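PDB 5XUM: holo-[acyl-carrier-protein] synthase from Thermotoga maritima, which belongs to the 4'-phosphopantetheinyl transferase superfamily, as a synthase of the AcpS type that assembles from three copies of the chain. Local coordinates for residues D84-S96 with A103-I115. Numbering follows the deposited sequence.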
loop_
_atom_site.group_PDB
_atom_site.type_symbol
_atom_site.label_atom_id
_atom_site.label_comp_id
_atom_site.label_asym_id
_atom_site.label_seq_id
_atom_site.Cartn_x
_atom_site.Cartn_y
_atom_site.Cartn_z
ATOM N N ASP A 84 3.051 22.169 4.573
ATOM C CA ASP A 84 3.017 21.051 5.511
ATOM C C ASP A 84 1.647 20.378 5.489
ATOM O O ASP A 84 0.630 21.012 5.785
ATOM C CB ASP A 84 3.371 21.510 6.930
ATOM C CG ASP A 84 4.867 21.704 7.130
ATOM O OD1 ASP A 84 5.662 21.086 6.390
ATOM O OD2 ASP A 84 5.251 22.468 8.042
ATOM N N PHE A 85 1.630 19.099 5.122
ATOM C CA PHE A 85 0.395 18.318 5.058
ATOM C C PHE A 85 0.324 17.255 6.158
ATOM O O PHE A 85 -0.750 16.737 6.458
ATOM C CB PHE A 85 0.239 17.657 3.683
ATOM C CG PHE A 85 0.152 18.634 2.540
ATOM C CD1 PHE A 85 -1.032 19.313 2.275
ATOM C CD2 PHE A 85 1.253 18.866 1.722
ATOM C CE1 PHE A 85 -1.114 20.209 1.220
ATOM C CE2 PHE A 85 1.177 19.762 0.666
ATOM C CZ PHE A 85 -0.008 20.437 0.417
ATOM N N GLY A 86 1.475 16.937 6.747
ATOM C CA GLY A 86 1.571 15.926 7.803
ATOM C C GLY A 86 3.014 15.580 8.108
ATOM O O GLY A 86 3.934 16.243 7.616
ATOM N N PHE A 87 3.225 14.542 8.915
ATOM C CA PHE A 87 4.585 14.126 9.270
ATOM C C PHE A 87 5.053 12.846 8.569
ATOM O O PHE A 87 6.072 12.261 8.946
ATOM C CB PHE A 87 4.778 14.050 10.797
ATOM C CG PHE A 87 3.986 12.962 11.470
ATOM C CD1 PHE A 87 4.598 11.768 11.841
ATOM C CD2 PHE A 87 2.635 13.138 11.756
ATOM C CE1 PHE A 87 3.875 10.764 12.469
ATOM C CE2 PHE A 87 1.905 12.138 12.384
ATOM C CZ PHE A 87 2.526 10.950 12.741
ATOM N N PHE A 88 4.313 12.416 7.547
ATOM C CA PHE A 88 4.775 11.322 6.696
ATOM C C PHE A 88 6.084 11.753 6.040
ATOM O O PHE A 88 6.234 12.914 5.654
ATOM C CB PHE A 88 3.720 10.943 5.639
ATOM C CG PHE A 88 3.329 12.075 4.724
ATOM C CD1 PHE A 88 2.271 12.919 5.050
ATOM C CD2 PHE A 88 4.014 12.295 3.532
ATOM C CE1 PHE A 88 1.913 13.967 4.213
ATOM C CE2 PHE A 88 3.664 13.344 2.692
ATOM C CZ PHE A 88 2.609 14.179 3.031
ATOM N N ASN A 89 7.046 10.842 5.945
ATOM C CA ASN A 89 8.301 11.167 5.271
ATOM C C ASN A 89 8.502 10.406 3.965
ATOM O O ASN A 89 9.468 10.644 3.239
ATOM C CB ASN A 89 9.515 11.048 6.210
ATOM C CG ASN A 89 9.645 9.680 6.856
ATOM O OD1 ASN A 89 8.734 8.851 6.805
ATOM N ND2 ASN A 89 10.795 9.441 7.477
ATOM N N TYR A 90 7.571 9.505 3.663
ATOM C CA TYR A 90 7.596 8.780 2.401
ATOM C C TYR A 90 6.257 8.854 1.685
ATOM O O TYR A 90 5.200 8.648 2.286
ATOM C CB TYR A 90 8.040 7.324 2.605
ATOM C CG TYR A 90 9.540 7.176 2.676
ATOM C CD1 TYR A 90 10.275 6.795 1.555
ATOM C CD2 TYR A 90 10.230 7.440 3.859
ATOM C CE1 TYR A 90 11.652 6.671 1.611
ATOM C CE2 TYR A 90 11.607 7.319 3.925
ATOM C CZ TYR A 90 12.312 6.938 2.802
ATOM O OH TYR A 90 13.679 6.819 2.870
ATOM N N ALA A 91 6.319 9.184 0.400
ATOM C CA ALA A 91 5.161 9.122 -0.474
ATOM C C ALA A 91 5.498 8.178 -1.615
ATOM O O ALA A 91 6.350 8.473 -2.452
ATOM C CB ALA A 91 4.806 10.503 -1.003
ATOM N N HIS A 92 4.848 7.023 -1.612
ATOM C CA HIS A 92 5.022 6.043 -2.665
ATOM C C HIS A 92 3.908 6.233 -3.646
ATOM O O HIS A 92 2.729 6.059 -3.315
ATOM C CB HIS A 92 5.032 4.637 -2.077
ATOM C CG HIS A 92 6.098 4.432 -1.025
ATOM N ND1 HIS A 92 7.396 4.241 -1.334
ATOM C CD2 HIS A 92 6.017 4.406 0.368
ATOM C CE1 HIS A 92 8.108 4.093 -0.201
ATOM N NE2 HIS A 92 7.263 4.195 0.840
ATOM N N VAL A 93 4.273 6.631 -4.861
ATOM C CA VAL A 93 3.286 7.020 -5.861
ATOM C C VAL A 93 3.453 6.238 -7.166
ATOM O O VAL A 93 4.556 5.813 -7.519
ATOM C CB VAL A 93 3.272 8.557 -6.122
ATOM C CG1 VAL A 93 3.142 9.333 -4.816
ATOM C CG2 VAL A 93 4.508 9.008 -6.881
ATOM N N SER A 94 2.340 6.030 -7.859
ATOM C CA SER A 94 2.355 5.400 -9.173
ATOM C C SER A 94 1.215 5.939 -10.023
ATOM O O SER A 94 0.158 6.305 -9.500
ATOM C CB SER A 94 2.259 3.877 -9.056
ATOM O OG SER A 94 2.525 3.258 -10.309
ATOM N N LEU A 95 1.447 5.984 -11.331
ATOM C CA LEU A 95 0.471 6.473 -12.291
ATOM C C LEU A 95 0.487 5.605 -13.543
ATOM O O LEU A 95 1.552 5.246 -14.050
ATOM C CB LEU A 95 0.762 7.934 -12.662
ATOM C CG LEU A 95 -0.007 8.542 -13.843
ATOM C CD1 LEU A 95 -1.458 8.840 -13.470
ATOM C CD2 LEU A 95 0.694 9.794 -14.351
ATOM N N SER A 96 -0.704 5.272 -14.026
ATOM C CA SER A 96 -0.867 4.564 -15.286
ATOM C C SER A 96 -2.034 5.180 -16.047
ATOM O O SER A 96 -2.974 5.690 -15.436
ATOM C CB SER A 96 -1.137 3.084 -15.023
ATOM O OG SER A 96 -1.156 2.342 -16.230
ATOM N N ALA A 103 -4.277 6.711 -10.653
ATOM C CA ALA A 103 -3.173 7.143 -9.801
ATOM C C ALA A 103 -3.275 6.532 -8.410
ATOM O O ALA A 103 -4.369 6.389 -7.862
ATOM C CB ALA A 103 -3.131 8.654 -9.708
ATOM N N LEU A 104 -2.120 6.180 -7.858
ATOM C CA LEU A 104 -2.011 5.568 -6.541
ATOM C C LEU A 104 -1.030 6.365 -5.680
ATOM O O LEU A 104 0.074 6.679 -6.123
ATOM C CB LEU A 104 -1.524 4.120 -6.684
ATOM C CG LEU A 104 -1.082 3.362 -5.426
ATOM C CD1 LEU A 104 -2.283 2.992 -4.573
ATOM C CD2 LEU A 104 -0.300 2.116 -5.807
ATOM N N VAL A 105 -1.445 6.700 -4.461
ATOM C CA VAL A 105 -0.568 7.359 -3.490
ATOM C C VAL A 105 -0.644 6.601 -2.164
ATOM O O VAL A 105 -1.732 6.378 -1.627
ATOM C CB VAL A 105 -0.924 8.855 -3.288
ATOM C CG1 VAL A 105 -0.098 9.474 -2.157
ATOM C CG2 VAL A 105 -0.711 9.645 -4.572
ATOM N N VAL A 106 0.516 6.179 -1.664
ATOM C CA VAL A 106 0.612 5.553 -0.347
ATOM C C VAL A 106 1.566 6.376 0.515
ATOM O O VAL A 106 2.746 6.531 0.184
ATOM C CB VAL A 106 1.078 4.078 -0.421
ATOM C CG1 VAL A 106 1.262 3.500 0.982
ATOM C CG2 VAL A 106 0.083 3.226 -1.214
ATOM N N LEU A 107 1.041 6.921 1.609
ATOM C CA LEU A 107 1.840 7.738 2.517
ATOM C C LEU A 107 2.338 6.897 3.689
ATOM O O LEU A 107 1.575 6.147 4.302
ATOM C CB LEU A 107 1.049 8.962 2.998
ATOM C CG LEU A 107 0.491 9.901 1.914
ATOM C CD1 LEU A 107 -0.305 11.032 2.542
ATOM C CD2 LEU A 107 1.587 10.462 1.017
ATOM N N GLU A 108 3.628 7.022 3.981
ATOM C CA GLU A 108 4.292 6.190 4.982
ATOM C C GLU A 108 5.122 7.050 5.933
ATOM O O GLU A 108 5.754 8.023 5.515
ATOM C CB GLU A 108 5.189 5.156 4.285
ATOM C CG GLU A 108 5.956 4.217 5.214
ATOM C CD GLU A 108 6.957 3.333 4.486
ATOM O OE1 GLU A 108 7.621 3.807 3.535
ATOM O OE2 GLU A 108 7.095 2.155 4.878
ATOM N N LYS A 109 5.097 6.691 7.213
ATOM C CA LYS A 109 6.020 7.260 8.187
ATOM C C LYS A 109 7.030 6.189 8.585
ATOM O O LYS A 109 6.682 5.200 9.237
ATOM C CB LYS A 109 5.273 7.821 9.408
ATOM C CG LYS A 109 6.149 8.183 10.612
ATOM C CD LYS A 109 7.195 9.239 10.283
ATOM C CE LYS A 109 8.107 9.501 11.471
ATOM N NZ LYS A 109 9.369 10.163 11.045
ATOM N N ARG A 110 8.274 6.381 8.161
ATOM C CA ARG A 110 9.365 5.506 8.564
ATOM C C ARG A 110 10.111 6.132 9.728
ATOM O O ARG A 110 10.272 7.353 9.785
ATOM C CB ARG A 110 10.351 5.288 7.420
ATOM C CG ARG A 110 9.853 4.415 6.284
ATOM C CD ARG A 110 11.027 4.048 5.393
ATOM N NE ARG A 110 10.617 3.596 4.067
ATOM C CZ ARG A 110 11.454 3.419 3.050
ATOM N NH1 ARG A 110 12.751 3.664 3.203
ATOM N NH2 ARG A 110 10.998 3.003 1.877
ATOM N N LYS A 111 10.561 5.286 10.650
ATOM C CA LYS A 111 11.480 5.698 11.705
ATOM C C LYS A 111 12.754 6.213 11.038
ATOM O O LYS A 111 13.331 5.532 10.188
ATOM C CB LYS A 111 11.784 4.513 12.633
ATOM C CG LYS A 111 12.839 4.771 13.702
ATOM C CD LYS A 111 13.201 3.479 14.425
ATOM C CE LYS A 111 14.442 3.632 15.295
ATOM N NZ LYS A 111 14.189 4.427 16.529
ATOM N N GLY A 112 13.164 7.426 11.403
ATOM C CA GLY A 112 14.374 8.035 10.857
ATOM C C GLY A 112 14.225 8.476 9.415
ATOM O O GLY A 112 13.170 8.985 9.021
ATOM N N ASP A 113 15.289 8.274 8.634
ATOM C CA ASP A 113 15.338 8.640 7.207
ATOM C C ASP A 113 15.154 10.137 6.951
ATOM O O ASP A 113 14.687 10.549 5.885
ATOM C CB ASP A 113 14.347 7.806 6.374
ATOM C CG ASP A 113 15.006 6.619 5.693
ATOM O OD1 ASP A 113 16.080 6.797 5.079
ATOM O OD2 ASP A 113 14.437 5.507 5.752
ATOM N N ILE A 114 15.530 10.939 7.942
ATOM C CA ILE A 114 15.558 12.388 7.820
ATOM C C ILE A 114 17.005 12.823 8.051
ATOM O O ILE A 114 17.557 12.611 9.131
ATOM C CB ILE A 114 14.590 13.055 8.823
ATOM C CG1 ILE A 114 13.139 12.688 8.478
ATOM C CG2 ILE A 114 14.764 14.567 8.830
ATOM C CD1 ILE A 114 12.218 12.619 9.674
ATOM N N ILE A 115 17.618 13.403 7.021
ATOM C CA ILE A 115 19.038 13.755 7.059
ATOM C C ILE A 115 19.218 15.254 7.278
ATOM O O ILE A 115 18.653 16.070 6.546
ATOM C CB ILE A 115 19.791 13.300 5.781
ATOM C CG1 ILE A 115 19.418 11.857 5.386
ATOM C CG2 ILE A 115 21.302 13.472 5.941
ATOM C CD1 ILE A 115 19.757 10.784 6.406
HETATM O O HOH W 1 8.574 12.444 9.769
#
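The guanidinium of Arg110 lies flat on one face of the Tyr90 ring, the planes 14° apart and Arg110 CZ 3.7 Å from the ring centroid, a cation-pi stack; Asp113 CB sits at the ring's edge. The His92 ring meets its partners edge-on: Glu108 OE1 accepts from His92 NE2 at 2.7 Å in the ring plane, and Arg110 NH2 lies at the same rim. His92 NE2 comes from above one face of the Glu108 carboxylate plane and Arg110 NE, in a salt bridge, from the other, so two donors hold OE1. Glu108 gets there by an extended chain, CG anti to its N (chi1 180°). The backbone N and O of Ile2 of the second subunit hydrogen-bond to Glu108 OE2 and Arg110 NH2, tying the cluster to the trimer interface. Across the sheet, Leu107 CD1 rests over one face of the Phe88 ring, 4.1 Å from its centroid, beside helix 38-56. The Asn89 amide pairs with the backbone of Arg110: OD1 takes the N-H of Arg110 on a lone pair at 2.9 Å, while ND2 reaches Arg110 O at 3.2 Å. Strands 90-96 and 103-108 run antiparallel, and Val93 and Val105 pack side by side. Asn89 and Tyr90 both face Glu108, where Tyr90 N bonds Glu108 O at 3.0 Å and Asn89 N only weakly: a classic beta bulge at the open end of a beta hairpin.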